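Local atomic coordinates of probable dipeptidase (Pseudomonas aeruginosa, PDB entry 3B40), a protein that probably acts as a metal-dependent dipeptidase of the membrane dipeptidase (M19) family, hydrolysing dipeptides. Residues Glu17-Ile22 against Lys394-Asn399; His250-Ile255 against Gly260-Val265. The protein carries 11 engineered substitutions. One frame throughout, in Å; residues are numbered along the deposited sequence.

Interaction 1: residues Glu17-Ile22 against Lys394-Asn399. With CD (cadmium ion), chain B.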
ATOM      1  N   GLU A  17      16.160  -0.966  22.177  1.00 17.46           N
ATOM      2  CA  GLU A  17      15.651  -1.766  23.298  1.00 17.01           C
ATOM      3  C   GLU A  17      14.205  -2.179  23.096  1.00 17.89           C
ATOM      4  O   GLU A  17      13.821  -3.331  23.388  1.00 18.83           O
ATOM      5  CB  GLU A  17      15.831  -1.019  24.635  1.00 16.75           C
ATOM      6  CG  GLU A  17      17.265  -0.986  25.123  1.00 16.47           C
ATOM      7  CD  GLU A  17      17.831  -2.403  25.412  1.00 17.17           C
ATOM      8  OE1 GLU A  17      17.085  -3.289  25.900  1.00 16.95           O
ATOM      9  OE2 GLU A  17      19.024  -2.645  25.133  1.00 16.40           O
ATOM     10  N   LEU A  18      13.394  -1.258  22.571  1.00 17.27           N
ATOM     11  CA  LEU A  18      11.963  -1.532  22.367  1.00 16.71           C
ATOM     12  C   LEU A  18      11.756  -2.597  21.265  1.00 15.80           C
ATOM     13  O   LEU A  18      10.943  -3.536  21.413  1.00 14.73           O
ATOM     14  CB  LEU A  18      11.196  -0.205  22.107  1.00 17.23           C
ATOM     15  CG  LEU A  18       9.656  -0.185  21.999  1.00 18.03           C
ATOM     16  CD1 LEU A  18       8.935  -0.557  23.335  1.00 16.86           C
ATOM     17  CD2 LEU A  18       9.174   1.160  21.445  1.00 16.87           C
ATOM     18  N   HIS A  19      12.533  -2.489  20.193  1.00 14.83           N
ATOM     19  CA  HIS A  19      12.434  -3.455  19.098  1.00 14.92           C
ATOM     20  C   HIS A  19      13.076  -4.805  19.347  1.00 14.88           C
ATOM     21  O   HIS A  19      12.911  -5.708  18.517  1.00 15.53           O
ATOM     22  CB  HIS A  19      12.926  -2.865  17.787  1.00 15.15           C
ATOM     23  CG  HIS A  19      11.976  -1.878  17.195  1.00 17.14           C
ATOM     24  ND1 HIS A  19      10.871  -2.260  16.462  1.00 18.86           N
ATOM     25  CD2 HIS A  19      11.953  -0.528  17.237  1.00 18.97           C
ATOM     26  CE1 HIS A  19      10.218  -1.182  16.064  1.00 20.80           C
ATOM     27  NE2 HIS A  19      10.851  -0.117  16.522  1.00 19.86           N
ATOM     28  N   GLU A  20      13.794  -4.948  20.471  1.00 14.25           N
ATOM     29  CA  GLU A  20      14.171  -6.264  21.009  1.00 14.20           C
ATOM     30  C   GLU A  20      12.942  -7.010  21.515  1.00 15.45           C
ATOM     31  O   GLU A  20      12.968  -8.245  21.690  1.00 14.42           O
ATOM     32  CB  GLU A  20      15.106  -6.093  22.226  1.00 13.51           C
ATOM     33  CG  GLU A  20      16.553  -5.769  21.872  1.00 12.38           C
ATOM     34  CD  GLU A  20      17.396  -5.530  23.120  1.00 12.41           C
ATOM     35  OE1 GLU A  20      16.967  -5.860  24.247  1.00 13.18           O
ATOM     36  OE2 GLU A  20      18.486  -5.014  22.984  1.00 12.80           O
ATOM     37  N   ARG A  21      11.880  -6.246  21.786  1.00 15.02           N
ATOM     38  CA  ARG A  21      10.732  -6.771  22.505  1.00 15.79           C
ATOM     39  C   ARG A  21       9.417  -6.727  21.711  1.00 15.84           C
ATOM     40  O   ARG A  21       8.584  -7.585  21.909  1.00 16.50           O
ATOM     41  CB  ARG A  21      10.542  -6.023  23.826  1.00 15.59           C
ATOM     42  CG  ARG A  21      11.586  -6.412  24.883  1.00 16.91           C
ATOM     43  CD  ARG A  21      11.714  -5.415  26.035  1.00 16.50           C
ATOM     44  NE  ARG A  21      12.805  -5.902  26.890  1.00 19.58           N
ATOM     45  CZ  ARG A  21      14.095  -5.649  26.685  1.00 17.58           C
ATOM     46  NH1 ARG A  21      15.008  -6.204  27.476  1.00 17.10           N
ATOM     47  NH2 ARG A  21      14.466  -4.839  25.697  1.00 16.38           N
ATOM     48  N   ILE A  22       9.198  -5.688  20.909  1.00 15.32           N
ATOM     49  CA  ILE A  22       7.857  -5.485  20.282  1.00 16.06           C
ATOM     50  C   ILE A  22       7.820  -6.083  18.898  1.00 15.66           C
ATOM     51  O   ILE A  22       8.880  -6.298  18.292  1.00 16.74           O
ATOM     52  CB  ILE A  22       7.393  -3.986  20.242  1.00 15.62           C
ATOM     53  CG1 ILE A  22       8.234  -3.146  19.251  1.00 16.12           C
ATOM     54  CG2 ILE A  22       7.373  -3.400  21.641  1.00 15.54           C
ATOM     55  CD1 ILE A  22       7.616  -1.721  18.921  1.00 16.48           C
ATOM     56  N   LYS A 394       1.190  -0.314  19.353  1.00 14.80           N
ATOM     57  CA  LYS A 394      -0.104  -0.316  18.650  1.00 14.15           C
ATOM     58  C   LYS A 394       0.103   0.130  17.194  1.00 12.99           C
ATOM     59  O   LYS A 394      -0.330  -0.549  16.277  1.00 12.84           O
ATOM     60  CB  LYS A 394      -1.078   0.630  19.348  1.00 15.09           C
ATOM     61  CG  LYS A 394      -1.502   0.211  20.738  1.00 17.49           C
ATOM     62  CD  LYS A 394      -2.708   1.003  21.222  1.00 18.34           C
ATOM     63  CE  LYS A 394      -3.082   0.507  22.609  1.00 21.67           C
ATOM     64  NZ  LYS A 394      -4.144   1.337  23.226  1.00 23.96           N
ATOM     65  N   LEU A 395       0.815   1.251  17.004  1.00 12.42           N
ATOM     66  CA  LEU A 395       1.201   1.762  15.677  1.00 12.12           C
ATOM     67  C   LEU A 395       1.914   0.737  14.824  1.00 12.59           C
ATOM     68  O   LEU A 395       1.596   0.581  13.648  1.00 13.87           O
ATOM     69  CB  LEU A 395       2.042   3.068  15.753  1.00 10.75           C
ATOM     70  CG  LEU A 395       1.319   4.364  16.133  1.00 10.30           C
ATOM     71  CD1 LEU A 395       2.306   5.472  16.514  1.00  5.27           C
ATOM     72  CD2 LEU A 395       0.413   4.858  14.967  1.00 10.57           C
ATOM     73  N   TRP A 396       2.878   0.032  15.408  1.00 14.19           N
ATOM     74  CA  TRP A 396       3.704  -0.940  14.662  1.00 12.97           C
ATOM     75  C   TRP A 396       3.066  -2.304  14.413  1.00 13.09           C
ATOM     76  O   TRP A 396       3.731  -3.257  13.945  1.00 11.79           O
ATOM     77  CB  TRP A 396       5.056  -1.115  15.337  1.00 13.84           C
ATOM     78  CG  TRP A 396       6.132  -0.255  14.731  1.00 12.89           C
ATOM     79  CD1 TRP A 396       6.915   0.646  15.382  1.00 12.09           C
ATOM     80  CD2 TRP A 396       6.506  -0.200  13.351  1.00 13.12           C
ATOM     81  NE1 TRP A 396       7.768   1.258  14.497  1.00 14.58           N
ATOM     82  CE2 TRP A 396       7.546   0.740  13.242  1.00 13.96           C
ATOM     83  CE3 TRP A 396       6.055  -0.866  12.179  1.00 16.04           C
ATOM     84  CZ2 TRP A 396       8.149   1.051  12.021  1.00 13.90           C
ATOM     85  CZ3 TRP A 396       6.677  -0.564  10.955  1.00 13.16           C
ATOM     86  CH2 TRP A 396       7.700   0.393  10.894  1.00 14.87           C
ATOM     87  N   GLY A 397       1.772  -2.426  14.719  1.00 13.19           N
ATOM     88  CA  GLY A 397       1.076  -3.673  14.408  1.00 11.95           C
ATOM     89  C   GLY A 397      -0.027  -4.133  15.344  1.00 13.18           C
ATOM     90  O   GLY A 397      -0.916  -4.887  14.922  1.00 13.55           O
ATOM     91  N   GLY A 398       0.022  -3.712  16.609  1.00 12.85           N
ATOM     92  CA  GLY A 398      -1.014  -4.087  17.594  1.00 13.08           C
ATOM     93  C   GLY A 398      -2.437  -3.802  17.105  1.00 13.49           C
ATOM     94  O   GLY A 398      -3.344  -4.611  17.287  1.00 13.20           O
ATOM     95  N   ASN A 399      -2.628  -2.634  16.493  1.00 12.85           N
ATOM     96  CA  ASN A 399      -3.954  -2.242  16.007  1.00 12.98           C
ATOM     97  C   ASN A 399      -4.393  -3.117  14.852  1.00 12.20           C
ATOM     98  O   ASN A 399      -5.549  -3.600  14.816  1.00 11.74           O
ATOM     99  CB  ASN A 399      -3.930  -0.779  15.571  1.00 12.69           C
ATOM    100  CG  ASN A 399      -3.775   0.184  16.730  1.00 13.04           C
ATOM    101  OD1 ASN A 399      -4.215  -0.097  17.846  1.00 12.97           O
ATOM    102  ND2 ASN A 399      -3.193   1.365  16.460  1.00 11.36           N
TER
HETATM  103 CD    CD B   1      18.806  -4.953  25.473  1.00 17.78          CD

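Interaction 2: residues His250-Ile255 against Gly260-Val265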
ATOM      1  N   HIS A 250     -13.433  12.614   6.746  1.00 14.62           N
ATOM      2  CA  HIS A 250     -14.640  11.777   6.734  1.00 14.87           C
ATOM      3  C   HIS A 250     -14.379  10.306   6.325  1.00 15.38           C
ATOM      4  O   HIS A 250     -14.954   9.387   6.892  1.00 13.34           O
ATOM      5  CB  HIS A 250     -15.731  12.395   5.859  1.00 16.46           C
ATOM      6  CG  HIS A 250     -17.016  11.614   5.885  1.00 19.29           C
ATOM      7  ND1 HIS A 250     -17.396  10.779   4.858  1.00 18.11           N
ATOM      8  CD2 HIS A 250     -17.982  11.514   6.832  1.00 20.61           C
ATOM      9  CE1 HIS A 250     -18.541  10.198   5.168  1.00 21.49           C
ATOM     10  NE2 HIS A 250     -18.918  10.630   6.358  1.00 22.86           N
ATOM     11  N   GLU A 251     -13.509  10.093   5.333  1.00 15.42           N
ATOM     12  CA  GLU A 251     -13.126   8.731   4.935  1.00 15.59           C
ATOM     13  C   GLU A 251     -12.450   7.981   6.098  1.00 15.06           C
ATOM     14  O   GLU A 251     -12.760   6.807   6.374  1.00 15.65           O
ATOM     15  CB  GLU A 251     -12.201   8.768   3.707  1.00 14.88           C
ATOM     16  CG  GLU A 251     -12.944   9.117   2.423  1.00 17.24           C
ATOM     17  CD  GLU A 251     -12.030   9.323   1.223  1.00 16.12           C
ATOM     18  OE1 GLU A 251     -11.163  10.242   1.230  1.00 19.87           O
ATOM     19  OE2 GLU A 251     -12.201   8.583   0.248  1.00 17.79           O
ATOM     20  N   MET A 252     -11.552   8.676   6.784  1.00 14.93           N
ATOM     21  CA  MET A 252     -10.908   8.201   8.022  1.00 14.58           C
ATOM     22  C   MET A 252     -11.930   7.838   9.101  1.00 14.23           C
ATOM     23  O   MET A 252     -11.818   6.794   9.753  1.00 13.30           O
ATOM     24  CB  MET A 252      -9.921   9.262   8.574  1.00 14.72           C
ATOM     25  CG  MET A 252      -8.616   9.532   7.773  1.00 17.57           C
ATOM     26  SD  MET A 252      -7.510  10.866   8.479  1.00 16.90           S
ATOM     27  CE  MET A 252      -7.447  11.802   6.993  1.00 19.08           C
ATOM     28  N   GLN A 253     -12.948   8.678   9.289  1.00 14.82           N
ATOM     29  CA  GLN A 253     -13.977   8.379  10.298  1.00 14.06           C
ATOM     30  C   GLN A 253     -14.719   7.082   9.964  1.00 13.45           C
ATOM     31  O   GLN A 253     -15.019   6.296  10.847  1.00 12.85           O
ATOM     32  CB  GLN A 253     -14.979   9.525  10.420  1.00 13.91           C
ATOM     33  CG  GLN A 253     -14.469  10.737  11.244  1.00 18.16           C
ATOM     34  CD  GLN A 253     -13.991  10.332  12.641  1.00 22.72           C
ATOM     35  OE1 GLN A 253     -14.793   9.863  13.473  1.00 23.16           O
ATOM     36  NE2 GLN A 253     -12.684  10.505  12.901  1.00 21.17           N
ATOM     37  N   LEU A 254     -15.040   6.889   8.692  1.00 12.78           N
ATOM     38  CA  LEU A 254     -15.666   5.656   8.238  1.00 12.89           C
ATOM     39  C   LEU A 254     -14.854   4.399   8.564  1.00 12.80           C
ATOM     40  O   LEU A 254     -15.423   3.351   8.931  1.00 13.07           O
ATOM     41  CB  LEU A 254     -15.966   5.722   6.741  1.00 12.78           C
ATOM     42  CG  LEU A 254     -17.109   6.668   6.343  1.00 13.99           C
ATOM     43  CD1 LEU A 254     -17.306   6.643   4.818  1.00 15.51           C
ATOM     44  CD2 LEU A 254     -18.436   6.343   7.070  1.00 11.55           C
ATOM     45  N   ILE A 255     -13.535   4.492   8.399  1.00 11.96           N
ATOM     46  CA  ILE A 255     -12.654   3.353   8.634  1.00 12.23           C
ATOM     47  C   ILE A 255     -12.622   3.138  10.128  1.00 13.41           C
ATOM     48  O   ILE A 255     -12.782   2.013  10.604  1.00 13.59           O
ATOM     49  CB  ILE A 255     -11.213   3.619   8.076  1.00 11.47           C
ATOM     50  CG1 ILE A 255     -11.225   3.656   6.537  1.00 13.13           C
ATOM     51  CG2 ILE A 255     -10.199   2.598   8.652  1.00 11.04           C
ATOM     52  CD1 ILE A 255      -9.995   4.398   5.926  1.00 11.59           C
ATOM     53  N   GLY A 260     -11.643  -0.276  12.297  1.00 14.04           N
ATOM     54  CA  GLY A 260     -10.491  -0.596  11.484  1.00 13.75           C
ATOM     55  C   GLY A 260      -9.265   0.270  11.699  1.00 13.18           C
ATOM     56  O   GLY A 260      -9.141   0.938  12.737  1.00 13.05           O
ATOM     57  N   VAL A 261      -8.353   0.276  10.717  1.00 12.66           N
ATOM     58  CA  VAL A 261      -7.051   0.946  10.912  1.00 12.05           C
ATOM     59  C   VAL A 261      -6.586   1.653   9.656  1.00 12.09           C
ATOM     60  O   VAL A 261      -6.725   1.129   8.551  1.00 11.29           O
ATOM     61  CB  VAL A 261      -5.891  -0.049  11.391  1.00 12.33           C
ATOM     62  CG1 VAL A 261      -4.646   0.728  11.737  1.00 11.07           C
ATOM     63  CG2 VAL A 261      -6.308  -0.858  12.614  1.00 13.55           C
ATOM     64  N   ILE A 262      -6.002   2.839   9.841  1.00 12.60           N
ATOM     65  CA  ILE A 262      -5.388   3.603   8.751  1.00 12.79           C
ATOM     66  C   ILE A 262      -3.886   3.429   8.874  1.00 11.70           C
ATOM     67  O   ILE A 262      -3.268   3.912   9.816  1.00 11.78           O
ATOM     68  CB  ILE A 262      -5.788   5.093   8.804  1.00 12.70           C
ATOM     69  CG1 ILE A 262      -7.310   5.214   8.663  1.00 16.16           C
ATOM     70  CG2 ILE A 262      -5.123   5.885   7.669  1.00 12.85           C
ATOM     71  CD1 ILE A 262      -7.912   6.254   9.520  1.00 14.97           C
ATOM     72  N   GLN A 263      -3.311   2.675   7.950  1.00 12.23           N
ATOM     73  CA  GLN A 263      -1.875   2.387   8.022  1.00 13.01           C
ATOM     74  C   GLN A 263      -1.167   3.465   7.209  1.00 12.82           C
ATOM     75  O   GLN A 263      -1.135   3.403   5.982  1.00 13.51           O
ATOM     76  CB  GLN A 263      -1.578   0.968   7.516  1.00 12.07           C
ATOM     77  CG  GLN A 263      -2.302  -0.141   8.317  1.00 13.51           C
ATOM     78  CD  GLN A 263      -1.496  -0.689   9.504  1.00 13.86           C
ATOM     79  OE1 GLN A 263      -2.055  -0.952  10.568  1.00 12.98           O
ATOM     80  NE2 GLN A 263      -0.195  -0.870   9.315  1.00  6.54           N
ATOM     81  N   VAL A 264      -0.596   4.437   7.912  1.00 13.52           N
ATOM     82  CA  VAL A 264      -0.021   5.647   7.304  1.00 12.80           C
ATOM     83  C   VAL A 264       1.247   5.346   6.535  1.00 13.77           C
ATOM     84  O   VAL A 264       2.205   4.802   7.093  1.00 13.86           O
ATOM     85  CB  VAL A 264       0.282   6.738   8.373  1.00 13.47           C
ATOM     86  CG1 VAL A 264       0.944   7.969   7.729  1.00 12.23           C
ATOM     87  CG2 VAL A 264      -1.013   7.151   9.120  1.00 11.67           C
ATOM     88  N   VAL A 265       1.276   5.750   5.271  1.00 12.59           N
ATOM     89  CA  VAL A 265       2.284   5.267   4.355  1.00 12.87           C
ATOM     90  C   VAL A 265       3.455   6.250   4.179  1.00 13.46           C
ATOM     91  O   VAL A 265       3.246   7.441   3.946  1.00 13.51           O
ATOM     92  CB  VAL A 265       1.662   4.902   2.962  1.00 11.94           C
ATOM     93  CG1 VAL A 265       1.139   6.152   2.246  1.00 12.28           C
ATOM     94  CG2 VAL A 265       2.664   4.194   2.091  1.00 12.22           C
TER

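Interaction 1: residues Glu17-Ile22 against Lys394-Asn399
His19 NE2 and Trp396 NE1 both hydrogen-bond to OG1 of Thr379, which ties the imidazole to the indole. The rings themselves meet as an offset edge-to-face (T-shaped) pair, with the imidazole edge directed at the indole face and the planes at 78°. His19 CE1 lies 3.8 Å from Trp396 NE1. The centroids of the imidazole and the indole five-membered ring are 5.1 Å apart. A chi1 of -74° sets His19 CG beside its backbone N and brings the ring end toward Trp396. Ile22 packs its CD1 against one face of the imidazole, toward the rim, and reaches Trp396 CD1 obliquely at 4.3 Å. Trp396 belongs to a pi-type turn in which Lys394 O receives Asn399 N at 3.1 Å. On the solvent side, Glu17 and Glu20 each chelate the same cadmium ion with both carboxylate oxygens. Arg21 NH2 braces them, bonding Glu17 OE1 at 3.1 Å and Glu17 O at 2.8 Å, and Glu20 OE1 weakly; its positive charge would partly offset the two carboxylates. The contact joins the end of helix 9-19 and the following loop to helix 389-409; Ile375 of helix 375-385 touches both His19 and Trp396, and Ile356 of strand 354-357 touches Trp396.

Interaction 2: residues His250-Ile255 against Gly260-Val265
Ile255 and Met252, one turn apart on the helix, both touch Ile262, whose side chain comes from the strand and crosses each of them at about a right angle. Ile262 CD1 meets Met252 CB at 3.7 Å and Met252 CG at 3.8 Å, while Ile262 CG1 lies against Ile255 CG2 at 3.9 Å. With its CG2 anti to the backbone N (CG1 has chi1 -69°), Ile255 lays that methyl over the strand backbone, 3.6 Å from Val261 N; its other branch brings CD1 against Ile262 CG1. A single backbone bond closes the turn between helix and strand, from Gly260 N to Ile255 O (3.1 Å). Ser258 OG bonds the same carbonyl oxygen, which is therefore held twice. This is the second half of a beta-alpha-beta crossover, strand 230-235, helix 249-257, strand 261-265, one unit of a barrel belonging to the TIM-barrel clan. The axes of helix 250-255 and strand 261-265 come within 8.5 Å, with 125° between their N-to-C directions. Further out, strand 261-265 is hydrogen-bonded between strands 230-235 and 354-357, and Gly260 O receives His353 ND1. Leu247 also packs on Ile262, Val349 of helix 335-349 on Met252, and Val211 on Ile255. Glu251, on the helix, bonds Thr216 OG1 through OE2 and Ser248 N through OE1.

Interaction 2 is nested along the chain inside the loop that interaction 1 closes, and their centres lie 20 Å apart. They nevertheless touch: Asn399 O is 3.6 Å from Val261 CG2, so helix 389-409 touches strand 261-265 through Asn399, and His19 and Ile22 through Trp396. Strand 354-357 is common ground, since it pairs with strand 261-265 and supplies Val354 O to Asn399 ND2. Each contact has metal nearby: interaction 1 includes the cadmium ion of Glu17 and Glu20, and another cadmium ion lies about 8 Å from Gly260 in interaction 2. A calcium ion bound by His14 and Asp389 bridges helices 9-19 and 389-409.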